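Local coordinates for protein AlkZ (Streptomyces sahachiroi, PDB 5UUJ) that belongs to the AlkZ-like family of DNA glycosylases, whose members are related to the helix-turn-helix proteins, at residues G35-V40 / G217-A222; E203-A208 / K238-K243; T226-R229 / L233-T236; E258-F263 / T296-V301. One frame throughout, in Å; residues are numbered along the deposited sequence.

Interaction 1 (G35-V40 / G217-A222)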
loop_
_atom_site.group_PDB
_atom_site.type_symbol
_atom_site.label_atom_id
_atom_site.label_comp_id
_atom_site.label_asym_id
_atom_site.label_seq_id
_atom_site.Cartn_x
_atom_site.Cartn_y
_atom_site.Cartn_z
ATOM N N GLY A 35 5.699 0.444 7.950
ATOM C CA GLY A 35 4.784 0.564 9.070
ATOM C C GLY A 35 4.020 1.874 9.039
ATOM O O GLY A 35 2.797 1.900 9.170
ATOM N N ARG A 36 4.754 2.968 8.857
ATOM C CA ARG A 36 4.169 4.304 8.822
ATOM C C ARG A 36 3.178 4.468 7.665
ATOM O O ARG A 36 2.122 5.075 7.828
ATOM C CB ARG A 36 5.283 5.354 8.721
ATOM C CG ARG A 36 4.816 6.794 8.567
ATOM C CD ARG A 36 3.918 7.261 9.717
ATOM N NE ARG A 36 4.584 7.240 11.018
ATOM C CZ ARG A 36 5.356 8.216 11.492
ATOM N NH1 ARG A 36 5.587 9.310 10.778
ATOM N NH2 ARG A 36 5.905 8.095 12.690
ATOM N N LEU A 37 3.519 3.924 6.501
ATOM C CA LEU A 37 2.704 4.130 5.307
ATOM C C LEU A 37 1.506 3.183 5.207
ATOM O O LEU A 37 0.780 3.216 4.215
ATOM C CB LEU A 37 3.567 3.984 4.053
ATOM C CG LEU A 37 4.678 5.016 3.850
ATOM C CD1 LEU A 37 5.392 4.756 2.532
ATOM C CD2 LEU A 37 4.140 6.435 3.890
ATOM N N CYS A 38 1.292 2.363 6.233
ATOM C CA CYS A 38 0.218 1.367 6.225
ATOM C C CYS A 38 0.387 0.404 5.056
ATOM O O CYS A 38 -0.571 0.081 4.352
ATOM C CB CYS A 38 -1.154 2.040 6.148
ATOM S SG CYS A 38 -1.413 3.338 7.373
ATOM N N GLY A 39 1.621 -0.045 4.860
ATOM C CA GLY A 39 1.954 -0.939 3.771
ATOM C C GLY A 39 2.500 -0.201 2.565
ATOM O O GLY A 39 2.328 1.009 2.426
ATOM N N VAL A 40 3.184 -0.947 1.706
ATOM C CA VAL A 40 3.692 -0.436 0.439
ATOM C C VAL A 40 3.348 -1.448 -0.645
ATOM O O VAL A 40 3.628 -2.637 -0.489
ATOM C CB VAL A 40 5.221 -0.205 0.480
ATOM C CG1 VAL A 40 5.755 0.196 -0.901
ATOM C CG2 VAL A 40 5.577 0.840 1.520
ATOM N N GLY A 217 -2.979 8.705 10.281
ATOM C CA GLY A 217 -1.674 9.149 10.732
ATOM C C GLY A 217 -0.702 9.426 9.599
ATOM O O GLY A 217 0.348 10.028 9.816
ATOM N N ALA A 218 -1.049 8.985 8.393
ATOM C CA ALA A 218 -0.197 9.189 7.224
ATOM C C ALA A 218 -0.912 9.975 6.128
ATOM O O ALA A 218 -0.283 10.759 5.415
ATOM C CB ALA A 218 0.273 7.847 6.680
ATOM N N TYR A 219 -2.222 9.764 6.000
ATOM C CA TYR A 219 -2.986 10.314 4.882
ATOM C C TYR A 219 -4.174 11.170 5.320
ATOM O O TYR A 219 -5.036 11.509 4.504
ATOM C CB TYR A 219 -3.481 9.176 3.985
ATOM C CG TYR A 219 -2.416 8.152 3.676
ATOM C CD1 TYR A 219 -1.312 8.478 2.895
ATOM C CD2 TYR A 219 -2.511 6.859 4.169
ATOM C CE1 TYR A 219 -0.334 7.544 2.618
ATOM C CE2 TYR A 219 -1.539 5.919 3.891
ATOM C CZ TYR A 219 -0.455 6.265 3.118
ATOM O OH TYR A 219 0.511 5.325 2.853
ATOM N N GLY A 220 -4.223 11.512 6.603
ATOM C CA GLY A 220 -5.258 12.393 7.108
ATOM C C GLY A 220 -5.019 13.828 6.670
ATOM O O GLY A 220 -3.938 14.148 6.180
ATOM N N PRO A 221 -6.035 14.696 6.808
ATOM C CA PRO A 221 -7.408 14.335 7.179
ATOM C C PRO A 221 -8.097 13.606 6.029
ATOM O O PRO A 221 -7.677 13.773 4.885
ATOM C CB PRO A 221 -8.078 15.690 7.456
ATOM C CG PRO A 221 -6.953 16.682 7.578
ATOM C CD PRO A 221 -5.862 16.154 6.708
ATOM N N ALA A 222 -9.121 12.811 6.324
ATOM C CA ALA A 222 -9.806 12.052 5.285
ATOM C C ALA A 222 -11.241 11.737 5.675
ATOM O O ALA A 222 -11.597 11.758 6.853
ATOM C CB ALA A 222 -9.049 10.768 4.991
#

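Interaction 2 (E203-A208 / K238-K243)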
loop_
_atom_site.group_PDB
_atom_site.type_symbol
_atom_site.label_atom_id
_atom_site.label_comp_id
_atom_site.label_asym_id
_atom_site.label_seq_id
_atom_site.Cartn_x
_atom_site.Cartn_y
_atom_site.Cartn_z
ATOM N N GLU A 203 -10.754 -9.523 15.772
ATOM C CA GLU A 203 -12.019 -9.398 15.066
ATOM C C GLU A 203 -12.062 -8.023 14.406
ATOM O O GLU A 203 -11.338 -7.119 14.818
ATOM C CB GLU A 203 -13.201 -9.584 16.019
ATOM C CG GLU A 203 -13.187 -10.900 16.796
ATOM C CD GLU A 203 -13.381 -12.122 15.910
ATOM O OE1 GLU A 203 -13.667 -11.956 14.706
ATOM O OE2 GLU A 203 -13.250 -13.254 16.422
ATOM N N PRO A 204 -12.902 -7.860 13.373
ATOM C CA PRO A 204 -12.929 -6.587 12.638
ATOM C C PRO A 204 -13.257 -5.367 13.504
ATOM O O PRO A 204 -12.667 -4.312 13.287
ATOM C CB PRO A 204 -14.024 -6.814 11.588
ATOM C CG PRO A 204 -14.087 -8.295 11.415
ATOM C CD PRO A 204 -13.796 -8.865 12.769
ATOM N N ASP A 205 -14.172 -5.503 14.459
ATOM C CA ASP A 205 -14.562 -4.368 15.297
ATOM C C ASP A 205 -13.383 -3.822 16.101
ATOM O O ASP A 205 -13.213 -2.611 16.212
ATOM C CB ASP A 205 -15.694 -4.759 16.254
ATOM C CG ASP A 205 -17.036 -4.901 15.555
ATOM O OD1 ASP A 205 -17.193 -4.393 14.424
ATOM O OD2 ASP A 205 -17.944 -5.514 16.151
ATOM N N GLU A 206 -12.574 -4.716 16.657
ATOM C CA GLU A 206 -11.434 -4.310 17.475
ATOM C C GLU A 206 -10.252 -3.859 16.621
ATOM O O GLU A 206 -9.398 -3.101 17.079
ATOM C CB GLU A 206 -11.004 -5.459 18.384
ATOM C CG GLU A 206 -12.111 -5.965 19.294
ATOM C CD GLU A 206 -11.721 -7.229 20.032
ATOM O OE1 GLU A 206 -10.550 -7.651 19.914
ATOM O OE2 GLU A 206 -12.587 -7.805 20.728
ATOM N N ALA A 207 -10.213 -4.329 15.379
ATOM C CA ALA A 207 -9.132 -4.003 14.455
ATOM C C ALA A 207 -9.322 -2.637 13.806
ATOM O O ALA A 207 -8.354 -1.933 13.529
ATOM C CB ALA A 207 -9.031 -5.066 13.388
ATOM N N ALA A 208 -10.578 -2.277 13.559
ATOM C CA ALA A 208 -10.913 -1.077 12.797
ATOM C C ALA A 208 -10.252 0.198 13.332
ATOM O O ALA A 208 -9.633 0.930 12.565
ATOM C CB ALA A 208 -12.424 -0.899 12.755
ATOM N N LYS A 238 -21.481 0.266 4.848
ATOM C CA LYS A 238 -21.439 1.678 5.203
ATOM C C LYS A 238 -21.932 1.932 6.631
ATOM O O LYS A 238 -21.358 2.759 7.335
ATOM C CB LYS A 238 -22.246 2.497 4.194
ATOM C CG LYS A 238 -21.549 2.637 2.844
ATOM C CD LYS A 238 -22.332 3.527 1.890
ATOM C CE LYS A 238 -21.551 3.793 0.612
ATOM N NZ LYS A 238 -21.343 2.556 -0.185
ATOM N N PRO A 239 -22.995 1.231 7.066
ATOM C CA PRO A 239 -23.368 1.335 8.483
ATOM C C PRO A 239 -22.239 0.911 9.427
ATOM O O PRO A 239 -22.045 1.525 10.476
ATOM C CB PRO A 239 -24.562 0.382 8.604
ATOM C CG PRO A 239 -25.157 0.354 7.249
ATOM C CD PRO A 239 -24.017 0.510 6.283
ATOM N N LYS A 240 -21.504 -0.130 9.047
ATOM C CA LYS A 240 -20.395 -0.624 9.858
ATOM C C LYS A 240 -19.293 0.432 9.966
ATOM O O LYS A 240 -18.756 0.672 11.047
ATOM C CB LYS A 240 -19.845 -1.928 9.263
ATOM C CG LYS A 240 -18.627 -2.498 9.976
ATOM C CD LYS A 240 -18.979 -3.049 11.350
ATOM C CE LYS A 240 -19.449 -4.496 11.275
ATOM N NZ LYS A 240 -19.801 -5.025 12.624
ATOM N N LEU A 241 -18.967 1.061 8.840
ATOM C CA LEU A 241 -17.977 2.136 8.810
ATOM C C LEU A 241 -18.367 3.298 9.718
ATOM O O LEU A 241 -17.520 3.883 10.394
ATOM C CB LEU A 241 -17.799 2.653 7.387
ATOM C CG LEU A 241 -17.106 1.702 6.417
ATOM C CD1 LEU A 241 -17.347 2.147 4.986
ATOM C CD2 LEU A 241 -15.620 1.640 6.721
ATOM N N ARG A 242 -19.652 3.633 9.715
ATOM C CA ARG A 242 -20.159 4.724 10.532
ATOM C C ARG A 242 -19.926 4.439 12.013
ATOM O O ARG A 242 -19.522 5.323 12.766
ATOM C CB ARG A 242 -21.649 4.946 10.259
ATOM C CG ARG A 242 -22.291 6.014 11.131
ATOM C CD ARG A 242 -23.785 6.112 10.874
ATOM N NE ARG A 242 -24.082 6.847 9.647
ATOM C CZ ARG A 242 -25.310 7.124 9.220
ATOM N NH1 ARG A 242 -26.367 6.724 9.914
ATOM N NH2 ARG A 242 -25.482 7.802 8.095
ATOM N N LYS A 243 -20.179 3.200 12.423
ATOM C CA LYS A 243 -19.983 2.800 13.810
ATOM C C LYS A 243 -18.502 2.825 14.187
ATOM O O LYS A 243 -18.139 3.295 15.265
ATOM C CB LYS A 243 -20.557 1.404 14.055
ATOM C CG LYS A 243 -20.717 1.061 15.530
ATOM C CD LYS A 243 -20.005 -0.235 15.900
ATOM C CE LYS A 243 -20.634 -1.449 15.231
ATOM N NZ LYS A 243 -19.907 -2.704 15.574
#

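Interaction 3 (T226-R229 / L233-T236)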
loop_
_atom_site.group_PDB
_atom_site.type_symbol
_atom_site.label_atom_id
_atom_site.label_comp_id
_atom_site.label_asym_id
_atom_site.label_seq_id
_atom_site.Cartn_x
_atom_site.Cartn_y
_atom_site.Cartn_z
ATOM N N THR A 226 -13.179 7.981 1.549
ATOM C CA THR A 226 -11.790 7.941 1.112
ATOM C C THR A 226 -11.049 6.789 1.783
ATOM O O THR A 226 -10.241 6.108 1.149
ATOM C CB THR A 226 -11.084 9.271 1.417
ATOM O OG1 THR A 226 -11.686 10.312 0.637
ATOM C CG2 THR A 226 -9.598 9.197 1.098
ATOM N N PHE A 227 -11.335 6.569 3.062
ATOM C CA PHE A 227 -10.709 5.486 3.805
ATOM C C PHE A 227 -11.045 4.122 3.205
ATOM O O PHE A 227 -10.155 3.300 2.976
ATOM C CB PHE A 227 -11.137 5.521 5.271
ATOM C CG PHE A 227 -10.776 4.278 6.032
ATOM C CD1 PHE A 227 -9.480 4.073 6.472
ATOM C CD2 PHE A 227 -11.730 3.311 6.297
ATOM C CE1 PHE A 227 -9.143 2.930 7.168
ATOM C CE2 PHE A 227 -11.399 2.165 6.996
ATOM C CZ PHE A 227 -10.102 1.976 7.431
ATOM N N ASP A 228 -12.327 3.886 2.946
ATOM C CA ASP A 228 -12.776 2.580 2.479
ATOM C C ASP A 228 -12.429 2.386 1.003
ATOM O O ASP A 228 -12.344 1.255 0.527
ATOM C CB ASP A 228 -14.281 2.415 2.708
ATOM C CG ASP A 228 -14.736 0.961 2.621
ATOM O OD1 ASP A 228 -13.961 0.062 3.009
ATOM O OD2 ASP A 228 -15.875 0.719 2.175
ATOM N N ARG A 229 -12.220 3.485 0.282
ATOM C CA ARG A 229 -11.732 3.397 -1.091
ATOM C C ARG A 229 -10.306 2.854 -1.099
ATOM O O ARG A 229 -9.971 1.963 -1.880
ATOM C CB ARG A 229 -11.774 4.755 -1.792
ATOM C CG ARG A 229 -11.253 4.690 -3.226
ATOM C CD ARG A 229 -11.590 5.928 -4.024
ATOM N NE ARG A 229 -10.797 7.080 -3.598
ATOM C CZ ARG A 229 -11.289 8.286 -3.319
ATOM N NH1 ARG A 229 -12.592 8.531 -3.411
ATOM N NH2 ARG A 229 -10.468 9.257 -2.942
ATOM N N LEU A 233 -11.763 -0.467 -2.076
ATOM C CA LEU A 233 -12.555 0.118 -3.156
ATOM C C LEU A 233 -14.026 0.186 -2.749
ATOM O O LEU A 233 -14.918 -0.195 -3.510
ATOM C CB LEU A 233 -12.391 -0.682 -4.454
ATOM C CG LEU A 233 -10.971 -0.778 -5.021
ATOM C CD1 LEU A 233 -10.953 -1.626 -6.287
ATOM C CD2 LEU A 233 -10.398 0.603 -5.304
ATOM N N ASN A 234 -14.258 0.655 -1.526
ATOM C CA ASN A 234 -15.602 0.867 -0.992
ATOM C C ASN A 234 -16.456 -0.402 -0.944
ATOM O O ASN A 234 -17.606 -0.403 -1.380
ATOM C CB ASN A 234 -16.322 1.947 -1.805
ATOM C CG ASN A 234 -15.668 3.310 -1.657
ATOM O OD1 ASN A 234 -15.833 3.979 -0.637
ATOM N ND2 ASN A 234 -14.921 3.723 -2.671
ATOM N N SER A 235 -15.891 -1.470 -0.385
ATOM C CA SER A 235 -16.585 -2.752 -0.291
ATOM C C SER A 235 -17.154 -3.007 1.105
ATOM O O SER A 235 -17.917 -3.953 1.301
ATOM C CB SER A 235 -15.639 -3.892 -0.676
ATOM O OG SER A 235 -15.164 -3.735 -2.001
ATOM N N THR A 236 -16.787 -2.171 2.072
ATOM C CA THR A 236 -17.235 -2.363 3.451
ATOM C C THR A 236 -18.647 -1.817 3.667
ATOM O O THR A 236 -19.030 -0.805 3.080
ATOM C CB THR A 236 -16.277 -1.687 4.457
ATOM O OG1 THR A 236 -14.938 -2.140 4.227
ATOM C CG2 THR A 236 -16.675 -2.012 5.896
#

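Interaction 4 (E258-F263 / T296-V301)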
loop_
_atom_site.group_PDB
_atom_site.type_symbol
_atom_site.label_atom_id
_atom_site.label_comp_id
_atom_site.label_asym_id
_atom_site.label_seq_id
_atom_site.Cartn_x
_atom_site.Cartn_y
_atom_site.Cartn_z
ATOM N N GLU A 258 -10.795 23.553 3.244
ATOM C CA GLU A 258 -11.261 24.333 2.101
ATOM C C GLU A 258 -12.560 23.770 1.529
ATOM O O GLU A 258 -12.683 23.572 0.321
ATOM C CB GLU A 258 -10.179 24.392 1.019
ATOM C CG GLU A 258 -8.956 25.207 1.432
ATOM C CD GLU A 258 -7.916 25.328 0.330
ATOM O OE1 GLU A 258 -8.278 25.727 -0.796
ATOM O OE2 GLU A 258 -6.736 25.023 0.592
ATOM N N GLY A 259 -13.519 23.504 2.412
ATOM C CA GLY A 259 -14.841 23.055 2.010
ATOM C C GLY A 259 -15.122 21.591 2.299
ATOM O O GLY A 259 -16.282 21.196 2.429
ATOM N N ARG A 260 -14.071 20.783 2.397
ATOM C CA ARG A 260 -14.236 19.351 2.620
ATOM C C ARG A 260 -14.157 19.003 4.103
ATOM O O ARG A 260 -13.112 19.162 4.736
ATOM C CB ARG A 260 -13.177 18.558 1.847
ATOM C CG ARG A 260 -13.368 17.044 1.924
ATOM C CD ARG A 260 -12.169 16.283 1.369
ATOM N NE ARG A 260 -12.014 16.468 -0.071
ATOM C CZ ARG A 260 -11.070 15.884 -0.804
ATOM N NH1 ARG A 260 -10.190 15.070 -0.237
ATOM N NH2 ARG A 260 -11.007 16.113 -2.108
ATOM N N LYS A 261 -15.268 18.519 4.649
ATOM C CA LYS A 261 -15.286 18.022 6.016
ATOM C C LYS A 261 -14.616 16.657 6.055
ATOM O O LYS A 261 -15.026 15.736 5.349
ATOM C CB LYS A 261 -16.716 17.936 6.549
ATOM C CG LYS A 261 -17.470 19.256 6.526
ATOM C CD LYS A 261 -16.801 20.308 7.409
ATOM C CE LYS A 261 -17.618 21.594 7.472
ATOM N NZ LYS A 261 -18.977 21.370 8.040
ATOM N N ALA A 262 -13.576 16.542 6.873
ATOM C CA ALA A 262 -12.803 15.311 6.977
ATOM C C ALA A 262 -12.361 15.082 8.416
ATOM O O ALA A 262 -12.431 15.988 9.244
ATOM C CB ALA A 262 -11.599 15.365 6.055
ATOM N N PHE A 263 -11.906 13.866 8.703
ATOM C CA PHE A 263 -11.461 13.503 10.045
ATOM C C PHE A 263 -9.940 13.456 10.144
ATOM O O PHE A 263 -9.270 12.876 9.290
ATOM C CB PHE A 263 -12.032 12.141 10.454
ATOM C CG PHE A 263 -13.530 12.117 10.582
ATOM C CD1 PHE A 263 -14.165 12.821 11.594
ATOM C CD2 PHE A 263 -14.300 11.375 9.703
ATOM C CE1 PHE A 263 -15.541 12.795 11.718
ATOM C CE2 PHE A 263 -15.679 11.343 9.824
ATOM C CZ PHE A 263 -16.300 12.053 10.830
ATOM N N THR A 296 -5.730 8.139 -6.359
ATOM C CA THR A 296 -5.477 8.912 -7.572
ATOM C C THR A 296 -6.709 9.705 -7.999
ATOM O O THR A 296 -6.604 10.646 -8.785
ATOM C CB THR A 296 -5.051 8.006 -8.743
ATOM O OG1 THR A 296 -6.089 7.056 -9.018
ATOM C CG2 THR A 296 -3.762 7.273 -8.412
ATOM N N LYS A 297 -7.870 9.324 -7.471
ATOM C CA LYS A 297 -9.131 9.982 -7.796
ATOM C C LYS A 297 -9.266 11.358 -7.142
ATOM O O LYS A 297 -10.079 12.172 -7.577
ATOM C CB LYS A 297 -10.314 9.108 -7.364
ATOM C CG LYS A 297 -11.199 8.605 -8.492
ATOM C CD LYS A 297 -10.877 7.160 -8.852
ATOM C CE LYS A 297 -11.750 6.639 -9.990
ATOM N NZ LYS A 297 -12.904 7.533 -10.313
ATOM N N ASP A 298 -8.490 11.615 -6.090
ATOM C CA ASP A 298 -8.630 12.866 -5.342
ATOM C C ASP A 298 -8.195 14.069 -6.181
ATOM O O ASP A 298 -7.012 14.239 -6.488
ATOM C CB ASP A 298 -7.829 12.819 -4.039
ATOM C CG ASP A 298 -8.330 13.824 -3.015
ATOM O OD1 ASP A 298 -8.924 14.843 -3.423
ATOM O OD2 ASP A 298 -8.143 13.588 -1.804
ATOM N N GLU A 299 -9.163 14.916 -6.520
ATOM C CA GLU A 299 -8.951 15.987 -7.487
ATOM C C GLU A 299 -8.170 17.184 -6.941
ATOM O O GLU A 299 -7.720 18.024 -7.717
ATOM C CB GLU A 299 -10.302 16.458 -8.035
ATOM C CG GLU A 299 -10.996 15.398 -8.890
ATOM C CD GLU A 299 -12.344 15.839 -9.430
ATOM O OE1 GLU A 299 -12.481 17.016 -9.829
ATOM O OE2 GLU A 299 -13.270 15.000 -9.460
ATOM N N VAL A 300 -7.997 17.274 -5.624
ATOM C CA VAL A 300 -7.207 18.372 -5.062
ATOM C C VAL A 300 -5.716 18.090 -5.218
ATOM O O VAL A 300 -4.902 19.010 -5.189
ATOM C CB VAL A 300 -7.521 18.631 -3.568
ATOM C CG1 VAL A 300 -9.007 18.907 -3.372
ATOM C CG2 VAL A 300 -7.056 17.471 -2.693
ATOM N N VAL A 301 -5.366 16.818 -5.387
ATOM C CA VAL A 301 -3.975 16.415 -5.590
ATOM C C VAL A 301 -3.657 16.281 -7.076
ATOM O O VAL A 301 -2.594 16.706 -7.536
ATOM C CB VAL A 301 -3.673 15.079 -4.885
ATOM C CG1 VAL A 301 -2.252 14.596 -5.201
ATOM C CG2 VAL A 301 -3.870 15.226 -3.385
#

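Interaction 1 (G35-V40 / G217-A222)
Y219, in the last-turn region of helix 204-219, reaches across to the backbone of L37, where helix 30-36 gives way to the Schellman turn at C38, and makes the one hydrogen bond of this contact. Its phenol OH lies 2.5 Å from L37 O, a short bond in which the hydroxyl is the donor. The C=O...O angle of 121° brings the donor in from the side of the carbonyl, tilted modestly out of its plane. The acceptor meets the phenol at its edge, near the ring plane. Tyrosine suits the place because a rigid ring carries a donor far from its own backbone; with CG anti to the carbonyl carbon (chi1 -46°), it points toward L37.

The remaining contacts are van der Waals. L37 crosses the tyrosine at about a right angle, its CB 3.5 Å from Y219 OH. C38 SG comes obliquely to the ring, 4.3 Å from Y219 CE2. A218 CB rests 3.5 Å from R36 O and also lies over the ring of its own neighbour Y219, a methyl being small enough to fit between.

The chain turns away just after the acceptor: C38 has positive phi, and G39 follows in a conformation where a CB would strike the carbonyl of C38. The guanidinium of R36 turns elsewhere, to R19 O.

Chemically, a buried carbonyl, where the helix dipole would add negative character, is met by a neutral hydroxyl: beside Q289 of helix 289-292, which touches L37 and Y219, two helix end regions join in the interior without burying a charge.

Interaction 2 (E203-A208 / K238-K243)
The first turns of helices 204-219 and 238-248 face each other with D205 and K240 as the nearest pair, their CA atoms 8.8 Å apart, a gap bridged by the long lysine chains. What spans it is a three-residue salt-bridge network, D205 with K240 and K243, on the surface of a helical bundle whose order, three helices and then a two-stranded hairpin, is consistent with a winged-helix unit.

The aspartate carries CG anti to its carbonyl carbon (chi1 -74°), which swings the carboxylate toward the second helix, and both lysines cross it at about a right angle. K240 makes the firmer bond, NZ to D205 OD1 at 3.2 Å, on the syn lone pair. Its chain sets out with CG anti to N but folds at chi2 and chi3 (70° and 86°), so that CD and CE also pass near the carboxylate. K243, one turn further on, is likewise bent.

Residue choice follows position. E203 takes the N-cap of helix 204-219, and P204 next to it fits a first turn, where no backbone N-H is needed inside the helix. An acidic residue such as D205 is favoured there by the helix dipole, while long, flexible lysines suit a gap at the surface, where they can fold back to reach a shared partner. W244 NE1 also donates to D205 OD1. K243 NZ lies 3.4 Å from D205 OD1, a weak bond, and 3.5 Å from D205 OD2.

Interaction 3 (T226-R229 / L233-T236)
L233 leaves helix 224-232 with positive phi, yet its N still donates to R229 O at 3.0 Å, and its CD2 packs against the same carbonyl oxygen. N234 stays in the left-handed region, which asparagine tolerates better than most residues. Its backbone N bonds to D228 O at 2.9 Å and 164°, and its side chain lies alongside that of R229, whose guanidinium continues to P294 O. S235 turns its hydroxyl back to S232 O.

T236 closes the turn on the carboxylate of D228. T236 N meets D228 OD2 at 3.0 Å on the syn lone pair, while T236 OG1 donates to D228 OD1 at 2.7 Å, from the syn side but some 30° out of the carboxylate plane. With CG anti to its N (chi1 -164°), D228 aims both oxygens into the turn. S232 OG also bonds to OD1, so three donors hold the buried carboxylate, and aspartate is short enough to stay within the turn. L241 and W244 pack on T236. These carboxylate bonds tie helix 224-232 to the link into helix 238-248, consistent with the turn of a helix-turn-helix unit.

Interaction 4 (E258-F263 / T296-V301)
R260, D298 and V300 carry this contact, and R260 gives up the most surface. Its guanidinium meets D298 end-on in a two-pronged salt bridge: NH2 to D298 OD1 at 2.8 Å and NH1 to D298 OD2 at 3.0 Å, both nearly straight. Each oxygen lies in the guanidinium plane and is approached on its syn side, but the two flat groups are twisted 26° apart. Arginine suits this place because its chain leaves the strand extended (chi1 -174°) and bends only at chi3, delivering paired N-H groups to the carboxylate on the facing loop.

D298 is buried, so the paired bonds satisfy a carboxylate that would be costly to leave alone. Its OD1 is also reached weakly by V300 N at 3.4 Å, the bond of an Asx turn, which may limit its rotation. V300 adds a van der Waals contact, CG1 lying 3.7 Å from R260 NH2.

W9 of helix 9-19 packs on both R260 and V300, and F13 on V300. R260 opens strand 260-265, at the edge of a small sheet beside strand 252-257; the salt bridge joins this edge strand to the loop before helix 307-310, which V301 anchors by backbone bonding to V327 of strand 326-334.

Overall arrangement
Along the chain, interactions 1 and 2 interlace through helix 204-219: 203-208 lies at its start and 217-222 at its end, centres about 18 Å apart, without touching. Interaction 3 falls between the segments of interaction 2, centres about 12 Å apart; L241 packs on D228 and T236, and F227 on V211 and I212, so helices 204-219, 224-232 and 238-248 form one bundle. Interaction 4 follows, its centre about 15 Å from those of interactions 1 and 3: A222 O probably accepts a hydrogen bond from F263 N, P221 packs on A262, and R229 on K297. Interactions 2 and 3 hold a probable winged-helix unit together; 1 and 4 attach it to helix 30-36 and to the 296-301 loop.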